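Local atomic coordinates of Old Yellow Enzyme (Pichia, PDB entry 6AGZ), a protein that probably catalyses the asymmetric reduction of enone compounds at the carbon-carbon double bond, using a bound flavin mononucleotide as its cofactor. Residues R38-S41 against A45-S48; Y53-E58 against G378-G383; A135-E140 against K144-A149; G127-A132 against L158-Q163; N170-A175 against E229-D234. All coordinates share one frame; numbering follows the deposited sequence.

Contact 1: residues R38-S41 against A45-S48; sequences RNTS and ATDS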
# COMPACT_ATOMS: atom_id res chain seq x y z
N ARG A 38 -14.58 1.32 -34.33
CA ARG A 38 -15.68 1.18 -35.28
C ARG A 38 -16.50 2.46 -35.40
O ARG A 38 -17.66 2.41 -35.84
CB ARG A 38 -16.57 -0.00 -34.91
CG ARG A 38 -16.25 -1.29 -35.67
CD ARG A 38 -14.92 -1.88 -35.24
NE ARG A 38 -14.69 -3.20 -35.83
CZ ARG A 38 -13.74 -4.04 -35.44
NH1 ARG A 38 -12.91 -3.70 -34.46
NH2 ARG A 38 -13.61 -5.22 -36.03
N ASN A 39 -15.93 3.59 -35.01
CA ASN A 39 -16.54 4.89 -35.25
C ASN A 39 -16.16 5.38 -36.64
O ASN A 39 -15.27 4.84 -37.30
CB ASN A 39 -16.11 5.90 -34.19
CG ASN A 39 -16.41 5.45 -32.78
OD1 ASN A 39 -17.42 5.84 -32.19
ND2 ASN A 39 -15.53 4.62 -32.23
N THR A 40 -16.83 6.44 -37.09
CA THR A 40 -16.47 7.06 -38.35
C THR A 40 -15.12 7.76 -38.22
O THR A 40 -14.58 7.94 -37.12
CB THR A 40 -17.54 8.05 -38.80
OG1 THR A 40 -17.63 9.12 -37.85
CG2 THR A 40 -18.89 7.36 -38.91
N SER A 41 -14.57 8.18 -39.36
CA SER A 41 -13.38 9.03 -39.33
C SER A 41 -13.67 10.36 -38.66
O SER A 41 -12.74 11.04 -38.22
CB SER A 41 -12.85 9.25 -40.75
OG SER A 41 -13.73 10.07 -41.50
N ALA A 45 -20.30 7.67 -33.52
CA ALA A 45 -20.73 6.29 -33.31
C ALA A 45 -21.60 5.82 -34.47
O ALA A 45 -22.33 6.60 -35.09
CB ALA A 45 -21.50 6.17 -32.00
N THR A 46 -21.52 4.53 -34.77
CA THR A 46 -22.13 3.96 -35.95
C THR A 46 -23.25 2.99 -35.59
O THR A 46 -23.38 2.54 -34.45
CB THR A 46 -21.09 3.24 -36.82
OG1 THR A 46 -20.42 2.24 -36.04
CG2 THR A 46 -20.07 4.23 -37.35
N ASP A 47 -24.07 2.67 -36.60
CA ASP A 47 -25.12 1.67 -36.43
C ASP A 47 -24.54 0.32 -36.02
O ASP A 47 -25.16 -0.42 -35.25
CB ASP A 47 -25.92 1.54 -37.73
CG ASP A 47 -25.03 1.31 -38.94
OD1 ASP A 47 -23.79 1.45 -38.82
OD2 ASP A 47 -25.57 1.01 -40.03
N SER A 48 -23.34 0.00 -36.53
CA SER A 48 -22.66 -1.22 -36.12
C SER A 48 -22.41 -1.23 -34.62
O SER A 48 -22.62 -2.24 -33.94
CB SER A 48 -21.35 -1.37 -36.88
OG SER A 48 -21.56 -1.39 -38.28

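Contact 2: residues Y53-E58 against G378-G383; sequences YSQRAE and GYLTWG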
# COMPACT_ATOMS: atom_id res chain seq x y z
N TYR A 53 -23.55 -2.93 -28.98
CA TYR A 53 -23.93 -2.78 -27.58
C TYR A 53 -25.34 -3.29 -27.32
O TYR A 53 -25.65 -3.71 -26.19
CB TYR A 53 -23.82 -1.32 -27.15
CG TYR A 53 -22.39 -0.83 -27.04
CD1 TYR A 53 -21.62 -1.13 -25.93
CD2 TYR A 53 -21.82 -0.06 -28.05
CE1 TYR A 53 -20.31 -0.68 -25.83
CE2 TYR A 53 -20.52 0.40 -27.95
CZ TYR A 53 -19.77 0.08 -26.84
OH TYR A 53 -18.47 0.53 -26.74
N SER A 54 -26.21 -3.27 -28.33
CA SER A 54 -27.58 -3.75 -28.16
C SER A 54 -27.61 -5.24 -27.85
O SER A 54 -28.33 -5.68 -26.94
CB SER A 54 -28.40 -3.44 -29.41
OG SER A 54 -29.71 -3.99 -29.31
N GLN A 55 -26.85 -6.03 -28.60
CA GLN A 55 -26.82 -7.47 -28.36
C GLN A 55 -26.29 -7.80 -26.97
O GLN A 55 -26.71 -8.79 -26.36
CB GLN A 55 -25.99 -8.17 -29.43
CG GLN A 55 -26.51 -8.00 -30.84
CD GLN A 55 -25.62 -8.66 -31.87
OE1 GLN A 55 -25.07 -9.73 -31.64
NE2 GLN A 55 -25.46 -8.01 -33.02
N ARG A 56 -25.37 -6.99 -26.46
CA ARG A 56 -24.78 -7.22 -25.14
C ARG A 56 -25.61 -6.62 -24.02
O ARG A 56 -25.39 -6.97 -22.85
CB ARG A 56 -23.36 -6.67 -25.12
CG ARG A 56 -22.42 -7.52 -25.95
CD ARG A 56 -21.20 -6.77 -26.45
NE ARG A 56 -20.35 -7.68 -27.22
CZ ARG A 56 -20.58 -8.02 -28.49
NH1 ARG A 56 -21.64 -7.53 -29.12
NH2 ARG A 56 -19.77 -8.85 -29.12
N ALA A 57 -26.56 -5.74 -24.33
CA ALA A 57 -27.53 -5.28 -23.35
C ALA A 57 -28.76 -6.17 -23.30
O ALA A 57 -29.52 -6.09 -22.32
CB ALA A 57 -27.93 -3.84 -23.65
N GLU A 58 -28.96 -7.02 -24.30
CA GLU A 58 -30.10 -7.93 -24.31
C GLU A 58 -29.87 -9.08 -23.34
O GLU A 58 -28.78 -9.66 -23.28
CB GLU A 58 -30.32 -8.47 -25.73
CG GLU A 58 -31.52 -9.39 -25.89
CD GLU A 58 -31.55 -10.07 -27.24
OE1 GLU A 58 -30.47 -10.42 -27.75
OE2 GLU A 58 -32.65 -10.25 -27.80
N GLY A 378 -15.42 -9.70 -37.62
CA GLY A 378 -14.96 -9.91 -36.26
C GLY A 378 -15.55 -8.95 -35.25
O GLY A 378 -15.08 -8.92 -34.10
N TYR A 379 -16.55 -8.18 -35.64
CA TYR A 379 -17.22 -7.22 -34.77
C TYR A 379 -18.70 -7.55 -34.59
O TYR A 379 -19.19 -7.61 -33.46
CB TYR A 379 -17.05 -5.80 -35.33
CG TYR A 379 -17.53 -4.69 -34.41
CD1 TYR A 379 -16.75 -4.27 -33.35
CD2 TYR A 379 -18.75 -4.07 -34.63
CE1 TYR A 379 -17.17 -3.25 -32.51
CE2 TYR A 379 -19.18 -3.05 -33.80
CZ TYR A 379 -18.39 -2.65 -32.74
OH TYR A 379 -18.82 -1.64 -31.91
N LEU A 380 -19.42 -7.76 -35.69
CA LEU A 380 -20.82 -8.17 -35.65
C LEU A 380 -21.04 -9.56 -36.23
O LEU A 380 -22.19 -9.99 -36.35
CB LEU A 380 -21.69 -7.15 -36.40
CG LEU A 380 -21.86 -5.77 -35.77
CD1 LEU A 380 -22.71 -4.88 -36.66
CD2 LEU A 380 -22.47 -5.88 -34.38
N THR A 381 -19.96 -10.26 -36.60
CA THR A 381 -20.08 -11.58 -37.21
C THR A 381 -20.30 -12.69 -36.20
O THR A 381 -20.56 -13.83 -36.61
CB THR A 381 -18.83 -11.88 -38.04
OG1 THR A 381 -17.66 -11.51 -37.30
CG2 THR A 381 -18.86 -11.12 -39.35
N TRP A 382 -20.20 -12.41 -34.91
CA TRP A 382 -20.34 -13.44 -33.90
C TRP A 382 -21.80 -13.82 -33.72
O TRP A 382 -22.68 -12.96 -33.65
CB TRP A 382 -19.76 -12.97 -32.56
CG TRP A 382 -18.37 -12.44 -32.68
CD1 TRP A 382 -17.98 -11.13 -32.62
CD2 TRP A 382 -17.18 -13.21 -32.89
NE1 TRP A 382 -16.62 -11.04 -32.77
CE2 TRP A 382 -16.10 -12.30 -32.94
CE3 TRP A 382 -16.92 -14.57 -33.03
CZ2 TRP A 382 -14.79 -12.71 -33.13
CZ3 TRP A 382 -15.61 -14.98 -33.22
CH2 TRP A 382 -14.56 -14.05 -33.27
N GLY A 383 -22.05 -15.13 -33.65
CA GLY A 383 -23.39 -15.62 -33.39
C GLY A 383 -23.64 -15.83 -31.91
O GLY A 383 -22.73 -15.82 -31.08
O HOH W 1 -22.70 -10.49 -32.98
O HOH W 2 -24.27 -9.23 -35.34
O HOH W 3 -20.93 -8.86 -31.55

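Contact 3: residues A135-E140 against K144-A149; sequences ALYFSE and KAAEEA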
# COMPACT_ATOMS: atom_id res chain seq x y z
N ALA A 135 8.10 16.54 -21.28
CA ALA A 135 8.49 16.35 -22.68
C ALA A 135 9.33 15.09 -22.81
O ALA A 135 10.55 15.12 -23.03
CB ALA A 135 9.22 17.58 -23.20
N LEU A 136 8.66 13.95 -22.68
CA LEU A 136 9.29 12.64 -22.74
C LEU A 136 8.42 11.69 -23.54
O LEU A 136 7.19 11.75 -23.45
CB LEU A 136 9.53 12.07 -21.33
CG LEU A 136 10.37 12.90 -20.36
CD1 LEU A 136 10.35 12.26 -18.98
CD2 LEU A 136 11.80 13.04 -20.86
N TYR A 137 9.06 10.82 -24.31
CA TYR A 137 8.37 9.78 -25.06
C TYR A 137 8.48 8.46 -24.32
O TYR A 137 9.42 8.23 -23.55
CB TYR A 137 8.96 9.64 -26.47
CG TYR A 137 8.96 10.92 -27.27
CD1 TYR A 137 7.86 11.27 -28.05
CD2 TYR A 137 10.06 11.77 -27.26
CE1 TYR A 137 7.86 12.44 -28.78
CE2 TYR A 137 10.06 12.95 -27.99
CZ TYR A 137 8.96 13.27 -28.76
OH TYR A 137 8.95 14.44 -29.49
N PHE A 138 7.50 7.58 -24.55
CA PHE A 138 7.56 6.26 -23.92
C PHE A 138 8.42 5.27 -24.70
O PHE A 138 8.72 4.20 -24.17
CB PHE A 138 6.15 5.69 -23.71
CG PHE A 138 5.39 5.39 -24.98
CD1 PHE A 138 5.59 4.20 -25.66
CD2 PHE A 138 4.45 6.28 -25.46
CE1 PHE A 138 4.89 3.92 -26.82
CE2 PHE A 138 3.74 6.00 -26.62
CZ PHE A 138 3.96 4.82 -27.30
N SER A 139 8.82 5.61 -25.92
CA SER A 139 9.66 4.73 -26.72
C SER A 139 10.37 5.55 -27.79
O SER A 139 9.90 6.62 -28.18
CB SER A 139 8.85 3.60 -27.35
OG SER A 139 7.95 4.10 -28.32
N GLU A 140 11.50 5.02 -28.25
CA GLU A 140 12.21 5.65 -29.37
C GLU A 140 11.38 5.61 -30.64
O GLU A 140 11.48 6.51 -31.48
CB GLU A 140 13.56 4.97 -29.59
CG GLU A 140 14.55 5.18 -28.46
CD GLU A 140 15.11 6.59 -28.41
OE1 GLU A 140 15.09 7.27 -29.46
OE2 GLU A 140 15.56 7.02 -27.33
N LYS A 144 10.60 8.94 -32.80
CA LYS A 144 10.84 9.09 -34.24
C LYS A 144 9.55 9.42 -34.97
O LYS A 144 9.55 10.23 -35.91
CB LYS A 144 11.46 7.80 -34.80
CG LYS A 144 11.94 7.91 -36.24
CD LYS A 144 13.43 8.22 -36.30
CE LYS A 144 13.97 8.11 -37.72
NZ LYS A 144 13.59 9.30 -38.54
N ALA A 145 8.43 8.82 -34.55
CA ALA A 145 7.15 9.09 -35.19
C ALA A 145 6.75 10.55 -35.02
O ALA A 145 6.32 11.21 -35.97
CB ALA A 145 6.08 8.17 -34.63
N ALA A 146 6.89 11.08 -33.80
CA ALA A 146 6.51 12.47 -33.55
C ALA A 146 7.46 13.44 -34.23
O ALA A 146 7.04 14.50 -34.70
CB ALA A 146 6.45 12.73 -32.04
N GLU A 147 8.75 13.10 -34.28
CA GLU A 147 9.71 13.98 -34.94
C GLU A 147 9.48 14.03 -36.44
O GLU A 147 9.59 15.10 -37.06
CB GLU A 147 11.14 13.53 -34.62
CG GLU A 147 11.59 13.87 -33.21
CD GLU A 147 12.98 13.36 -32.90
OE1 GLU A 147 13.56 12.65 -33.74
OE2 GLU A 147 13.50 13.68 -31.80
N GLU A 148 9.16 12.89 -37.05
CA GLU A 148 8.89 12.88 -38.49
C GLU A 148 7.55 13.51 -38.83
O GLU A 148 7.37 13.96 -39.97
CB GLU A 148 8.95 11.45 -39.03
CG GLU A 148 10.35 10.87 -39.09
CD GLU A 148 10.37 9.46 -39.66
OE1 GLU A 148 9.30 8.97 -40.06
OE2 GLU A 148 11.46 8.86 -39.71
N ALA A 149 6.61 13.55 -37.89
CA ALA A 149 5.33 14.20 -38.11
C ALA A 149 5.39 15.71 -37.89
O ALA A 149 4.40 16.40 -38.17
CB ALA A 149 4.25 13.59 -37.21
O HOH W 4 11.35 15.47 -29.92

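Contact 4: residues G127-A132 against L158-Q163; sequences GLPFLA and LEQIEQ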
# COMPACT_ATOMS: atom_id res chain seq x y z
N GLY A 127 -4.58 19.97 -36.37
CA GLY A 127 -4.09 21.23 -35.83
C GLY A 127 -3.88 21.23 -34.34
O GLY A 127 -4.00 22.29 -33.71
N LEU A 128 -3.54 20.09 -33.75
CA LEU A 128 -3.43 19.97 -32.31
C LEU A 128 -2.02 19.57 -31.90
O LEU A 128 -1.35 18.81 -32.60
CB LEU A 128 -4.43 18.94 -31.76
CG LEU A 128 -5.91 19.29 -31.96
CD1 LEU A 128 -6.77 18.05 -31.83
CD2 LEU A 128 -6.33 20.36 -30.96
N PRO A 129 -1.54 20.08 -30.77
CA PRO A 129 -0.21 19.69 -30.28
C PRO A 129 -0.22 18.31 -29.64
O PRO A 129 -1.26 17.68 -29.45
CB PRO A 129 0.12 20.78 -29.25
CG PRO A 129 -1.21 21.25 -28.77
CD PRO A 129 -2.13 21.16 -29.96
N PHE A 130 0.98 17.86 -29.29
CA PHE A 130 1.22 16.53 -28.72
C PHE A 130 1.68 16.74 -27.28
O PHE A 130 2.82 17.15 -27.04
CB PHE A 130 2.26 15.79 -29.56
CG PHE A 130 2.45 14.35 -29.19
CD1 PHE A 130 1.36 13.53 -28.93
CD2 PHE A 130 3.72 13.81 -29.14
CE1 PHE A 130 1.55 12.20 -28.60
CE2 PHE A 130 3.91 12.48 -28.82
CZ PHE A 130 2.83 11.68 -28.55
N LEU A 131 0.79 16.46 -26.33
CA LEU A 131 0.95 16.92 -24.96
C LEU A 131 1.22 15.76 -24.00
O LEU A 131 0.86 14.61 -24.26
CB LEU A 131 -0.28 17.70 -24.50
CG LEU A 131 -0.66 18.87 -25.41
CD1 LEU A 131 -1.90 19.59 -24.89
CD2 LEU A 131 0.51 19.84 -25.55
N ALA A 132 1.84 16.10 -22.88
CA ALA A 132 2.22 15.15 -21.84
C ALA A 132 2.60 15.95 -20.59
O ALA A 132 2.83 17.16 -20.68
CB ALA A 132 3.40 14.27 -22.29
N LEU A 158 0.24 25.41 -17.60
CA LEU A 158 -0.85 25.52 -16.64
C LEU A 158 -2.18 25.74 -17.34
O LEU A 158 -3.21 25.16 -16.95
CB LEU A 158 -0.57 26.65 -15.65
CG LEU A 158 0.24 26.29 -14.40
CD1 LEU A 158 0.82 27.54 -13.76
CD2 LEU A 158 -0.63 25.53 -13.41
N GLU A 159 -2.18 26.56 -18.39
CA GLU A 159 -3.41 26.83 -19.14
C GLU A 159 -3.94 25.56 -19.79
O GLU A 159 -5.16 25.32 -19.79
CB GLU A 159 -3.16 27.91 -20.19
CG GLU A 159 -4.31 28.12 -21.16
CD GLU A 159 -5.61 28.50 -20.47
OE1 GLU A 159 -5.56 29.13 -19.39
OE2 GLU A 159 -6.68 28.16 -21.01
N GLN A 160 -3.06 24.74 -20.36
CA GLN A 160 -3.50 23.50 -20.99
C GLN A 160 -4.06 22.52 -19.96
O GLN A 160 -4.96 21.74 -20.28
CB GLN A 160 -2.35 22.87 -21.78
CG GLN A 160 -1.96 23.66 -23.02
CD GLN A 160 -0.70 23.13 -23.68
OE1 GLN A 160 0.25 22.73 -23.00
NE2 GLN A 160 -0.68 23.14 -25.00
N ILE A 161 -3.54 22.54 -18.73
CA ILE A 161 -4.06 21.67 -17.69
C ILE A 161 -5.44 22.14 -17.25
O ILE A 161 -6.38 21.33 -17.11
CB ILE A 161 -3.08 21.61 -16.50
CG1 ILE A 161 -1.77 20.94 -16.93
CG2 ILE A 161 -3.70 20.87 -15.32
CD1 ILE A 161 -0.68 20.97 -15.88
N GLU A 162 -5.60 23.45 -17.03
CA GLU A 162 -6.91 24.01 -16.74
C GLU A 162 -7.92 23.63 -17.83
O GLU A 162 -9.04 23.21 -17.54
CB GLU A 162 -6.81 25.53 -16.61
CG GLU A 162 -6.05 26.00 -15.39
CD GLU A 162 -6.81 25.76 -14.11
OE1 GLU A 162 -7.98 26.21 -14.01
OE2 GLU A 162 -6.26 25.12 -13.19
N GLN A 163 -7.51 23.78 -19.09
CA GLN A 163 -8.40 23.43 -20.20
C GLN A 163 -8.71 21.94 -20.20
O GLN A 163 -9.81 21.54 -20.58
CB GLN A 163 -7.77 23.85 -21.53
CG GLN A 163 -8.72 23.75 -22.71
CD GLN A 163 -9.93 24.64 -22.54
OE1 GLN A 163 -9.81 25.83 -22.24
NE2 GLN A 163 -11.12 24.07 -22.72

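Contact 5: residues N170-A175 against E229-D234; sequences NAAKNA and EAVGAD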
# COMPACT_ATOMS: atom_id res chain seq x y z
N ASN A 170 -16.94 19.19 -19.28
CA ASN A 170 -17.88 19.28 -20.40
C ASN A 170 -18.24 17.90 -20.94
O ASN A 170 -19.41 17.63 -21.23
CB ASN A 170 -17.29 20.16 -21.50
CG ASN A 170 -18.14 20.18 -22.75
OD1 ASN A 170 -19.24 20.74 -22.76
ND2 ASN A 170 -17.63 19.58 -23.82
N ALA A 171 -17.25 17.02 -21.08
CA ALA A 171 -17.52 15.68 -21.58
C ALA A 171 -18.38 14.89 -20.61
O ALA A 171 -19.28 14.14 -21.02
CB ALA A 171 -16.21 14.94 -21.87
N ALA A 172 -18.13 15.04 -19.30
CA ALA A 172 -18.94 14.35 -18.31
C ALA A 172 -20.38 14.83 -18.35
O ALA A 172 -21.32 14.03 -18.23
CB ALA A 172 -18.34 14.54 -16.92
N LYS A 173 -20.59 16.15 -18.50
CA LYS A 173 -21.94 16.67 -18.60
C LYS A 173 -22.64 16.18 -19.87
O LYS A 173 -23.82 15.82 -19.83
CB LYS A 173 -21.92 18.20 -18.56
CG LYS A 173 -21.60 18.77 -17.19
CD LYS A 173 -21.33 20.27 -17.26
CE LYS A 173 -22.56 21.04 -17.71
NZ LYS A 173 -23.67 20.96 -16.72
N ASN A 174 -21.92 16.15 -20.99
CA ASN A 174 -22.50 15.62 -22.22
C ASN A 174 -22.90 14.16 -22.05
O ASN A 174 -23.98 13.75 -22.50
CB ASN A 174 -21.51 15.76 -23.38
CG ASN A 174 -21.32 17.20 -23.82
OD1 ASN A 174 -22.11 18.07 -23.47
ND2 ASN A 174 -20.26 17.44 -24.58
N ALA A 175 -22.06 13.36 -21.40
CA ALA A 175 -22.35 11.94 -21.24
C ALA A 175 -23.55 11.73 -20.31
O ALA A 175 -24.52 11.06 -20.68
CB ALA A 175 -21.12 11.21 -20.70
N GLU A 229 -18.63 17.42 -8.72
CA GLU A 229 -19.44 18.62 -8.58
C GLU A 229 -20.38 18.79 -9.77
O GLU A 229 -21.49 19.31 -9.61
CB GLU A 229 -18.55 19.84 -8.41
CG GLU A 229 -19.29 21.17 -8.45
CD GLU A 229 -18.43 22.33 -7.98
OE1 GLU A 229 -18.75 22.92 -6.93
OE2 GLU A 229 -17.44 22.66 -8.67
N ALA A 230 -19.97 18.33 -10.95
CA ALA A 230 -20.79 18.52 -12.14
C ALA A 230 -21.99 17.57 -12.15
O ALA A 230 -23.13 18.00 -12.33
CB ALA A 230 -19.95 18.33 -13.40
N VAL A 231 -21.74 16.27 -11.96
CA VAL A 231 -22.77 15.26 -12.19
C VAL A 231 -23.09 14.43 -10.96
O VAL A 231 -24.02 13.61 -11.01
CB VAL A 231 -22.38 14.32 -13.36
CG1 VAL A 231 -22.18 15.12 -14.64
CG2 VAL A 231 -21.13 13.53 -13.01
N GLY A 232 -22.37 14.60 -9.85
CA GLY A 232 -22.65 13.80 -8.67
C GLY A 232 -21.76 12.58 -8.56
O GLY A 232 -21.45 11.94 -9.58
N ALA A 233 -21.36 12.23 -7.34
CA ALA A 233 -20.38 11.16 -7.15
C ALA A 233 -20.91 9.81 -7.62
O ALA A 233 -20.15 8.99 -8.15
CB ALA A 233 -19.96 11.09 -5.68
N ASP A 234 -22.21 9.56 -7.43
CA ASP A 234 -22.77 8.27 -7.83
C ASP A 234 -22.84 8.08 -9.34
O ASP A 234 -23.25 7.01 -9.79
CB ASP A 234 -24.16 8.08 -7.21
CG ASP A 234 -24.94 9.38 -7.14
OD1 ASP A 234 -24.70 10.27 -7.97
OD2 ASP A 234 -25.80 9.50 -6.24

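Contact 1: residues R38-S41 against A45-S48
Thr46 reaches across to Arg38 and Thr40 with every atom of its short side chain. Starting at the root, Thr46 CB already sits 3.7 Å from Arg38 O. From there the chain forks. With chi1 at 56°, OG1 is tucked between its own backbone N and carbonyl carbon, and in that position it donates a hydrogen bond of 2.8 Å to Arg38 O. The C=O...donor angle of 163° brings the hydroxyl in almost head-on to the oxygen. The other branch, CG2, lies beside the same carbonyl, 3.4 Å from Arg38 O, and ends 3.7 Å from Thr40 CG2, where the two threonines slide past one another in opposite directions. Thr46 is also the N-cap of helix 47-57, and the same OG1 takes a backbone N-H just past Ser48, so this hydroxyl gives one hydrogen bond and receives another. The loop concerned follows strand 29-31, the first strand of the TIM barrel, and leads into that helix; the Arg38 side chain is about 8 Å from the bound FMN. Next along, Asn39 turns OD1 to Ala45, 3.5 Å from Ala45 CA and 4.1 Å from Ala45 CB, while its ND2 is hydrogen-bonded to Glu67. The guanidinium of Arg38 leads away from Thr46 and is gripped by main-chain oxygens of Ser375, Arg36 and Arg369. Thr40 OG1, on the fork opposite its touching methyl, takes the backbone N-H of Val44.

Contact 2: residues Y53-E58 against G378-G383
The flat amide of Gln55 meets Leu380 at its nitrogen, NE2 passing Leu380 CD2 at 3.9 Å. Gln55 CG is anti to the carbonyl carbon (chi1 -61°) and the chain runs extended from there, carrying the amide out to residues 380-382. NE2 is hydrogen-bonded to Ser51 and also gives a bond of 2.9 Å to water 2. The onward step from that water to Leu380 O is modelled so short that its length is doubtful. Water 1 links Gln55 OE1, at 2.8 Å, with Trp382 O, although it has more acceptors nearby than protons to give.

Two more flat groups, the guanidinium of Arg56 and the indole of Trp382, have water 3 in plane at their edges. It accepts from Arg56 NH2 at 2.7 Å and donates to Tyr379 O at 2.9 Å, so the charged group reaches the loop through one solvent molecule. Tyr52, one turn earlier on the same helix, makes a cation-pi contact with Arg56 and stacks on the ring of Tyr379. The indole is steadied within its own loop by a weak bond from Trp382 NE1 to Gly378 O, 2.9 Å.

A water-bridged contact of this kind joins helix 47-57, which follows the first strand of the TIM barrel, to the segment the chain lays down after the last barrel strand in this Old Yellow Enzyme.

Contact 3: residues A135-E140 against K144-A149
Lys144 meets Glu140 through the backbone: its N donates to Glu140 O at 2.9 Å, with an N-H...O angle of 167°. This is an ordinary i to i+4 bond in the first turns of helix 140-148. Lys144 CB lies 3.6 Å from the same oxygen, but beyond it the side chain swings off, CG being anti to the backbone N (chi1 -171°), and bends twice to come round to Glu148 further along.

Two residues on, Ala146 faces the other way, into the protein. Its CB touches the Tyr137 ring 3.6 Å from CE1 and 4.0 Å from OH, an apolar contact made mostly at the phenol end. Phe130 packs against both partners. Strand 130-132, this helix and strand 153-155 form a beta-alpha-beta crossover between two parallel strands, inserted into the chain after barrel strand 106-112. Tyr137 belongs to the connection entering the helix, which Ser139 starts as N-cap by accepting the backbone N-H of Ser142, and Tyr137 OH is hydrogen-bonded to Val153 N on the second strand.

Glu147 comes next and approaches that hydroxyl only through solvent: water 4 is 2.6 Å from Tyr137 OH and makes a weak, long bond of 3.4 Å to Glu147 OE2, which has a salt bridge to Lys143. Glu148 then closes a salt bridge to Lys144 NZ along the exposed side of the helix, modelled doubtfully short at 2.5 Å.

Contact 4: residues G127-A132 against L158-Q163
Leu131 offers both of its methyls to the amide of Gln160, and those two side chains carry nearly the whole contact. CD2 is 3.6 Å from Gln160 NE2 and 3.9 Å from OE1, while CD1 is 3.8 Å from NE2 and 3.9 Å from Gln160 CD. Both methyls lie on one side of the amide plane, with CD1 almost straight above the CD atom. The leucine gets there with CG anti to its carbonyl carbon (chi1 -55°), which sends the fork from the strand out to the helix. Gln160 starts likewise with CG beside its backbone N (chi1 -69°) and then runs extended, so that the amide is held a full side-chain length from the helix backbone. Its last torsion, chi3 -38°, sets the slant of the amide; OE1 accepts the backbone N-H of Thr157, just before the helix, which ties down the rotation of the group.

Strand 130-132 is one half of a small parallel pair; its partner is strand 153-155, with backbone bonds from Phe130 to Gln154 and from Ala132 to Met156. This pair sits outside the eight-stranded barrel, and the chain passes from it directly into helix 158-179. Just before the strand, Gly127 is the C-prime residue of a Schellman motif that ends helix 120-125. Pro129 adds a looser touch, its ring atom CG 4.3 Å from Gln160 NE2. Phe130, alternating with Leu131 along the strand, turns its ring instead to Leu123 and Val153.

Contact 5: residues N170-A175 against E229-D234
Two neighbouring helices on the outside of the TIM barrel, 158-179 and 218-231, meet where Ala172 and Lys173 of one face Ala230 and Val231 of the other. The backbones are nearest at Lys173 and Val231, with the small Ala172 and Ala230 beside them. Val231 CG1 does most of the touching: chi1 of -59° places it anti to its own carbonyl carbon, and it rests 3.8 Å from Ala172 O and 4.3 Å from Lys173 CA. Its approach to Ala172 CB, at 4.5 Å, is looser. Alongside, Ala230 CB lies 4.2 Å from Lys173 CG, so the lysine contributes the aliphatic foot of its chain. The outer part of the lysine is bent at chi3 and chi4, and NZ is hydrogen-bonded to Gln177. Val227, a turn earlier than Val231, also packs on Ala172, and Ile176 on Val231, which extends the apolar seam both ways. Gly232, with a positive phi of 95°, then breaks the helix, and the chain turns off toward barrel strand 236-240. Apolar contact between adjacent outer helices, without a hydrogen bond across it, is characteristic of the helical layer that surrounds a beta/alpha barrel.

In the fold
From the N terminus, contact 1 comes first and closes a short loop, only three residues long, at the entry to helix 47-57. That helix continues into contact 2, whose partner lies 320 residues on; the two contacts touch through Arg38 and Ser48 against Tyr379 and Leu380. Contacts 3, 4 and 5 all fall inside the long loop that contact 2 closes. Contact 3 is nested again within contact 4, and they meet at Phe130. Contact 5 follows contact 4 in series, further along helix 158-179, their centres about 21 Å apart. None cross. Contact 2 ties the C-terminal segment to helix 47-57, contact 4 the inserted strand pair to helix 158-179, and contact 5 that helix to helix 218-231.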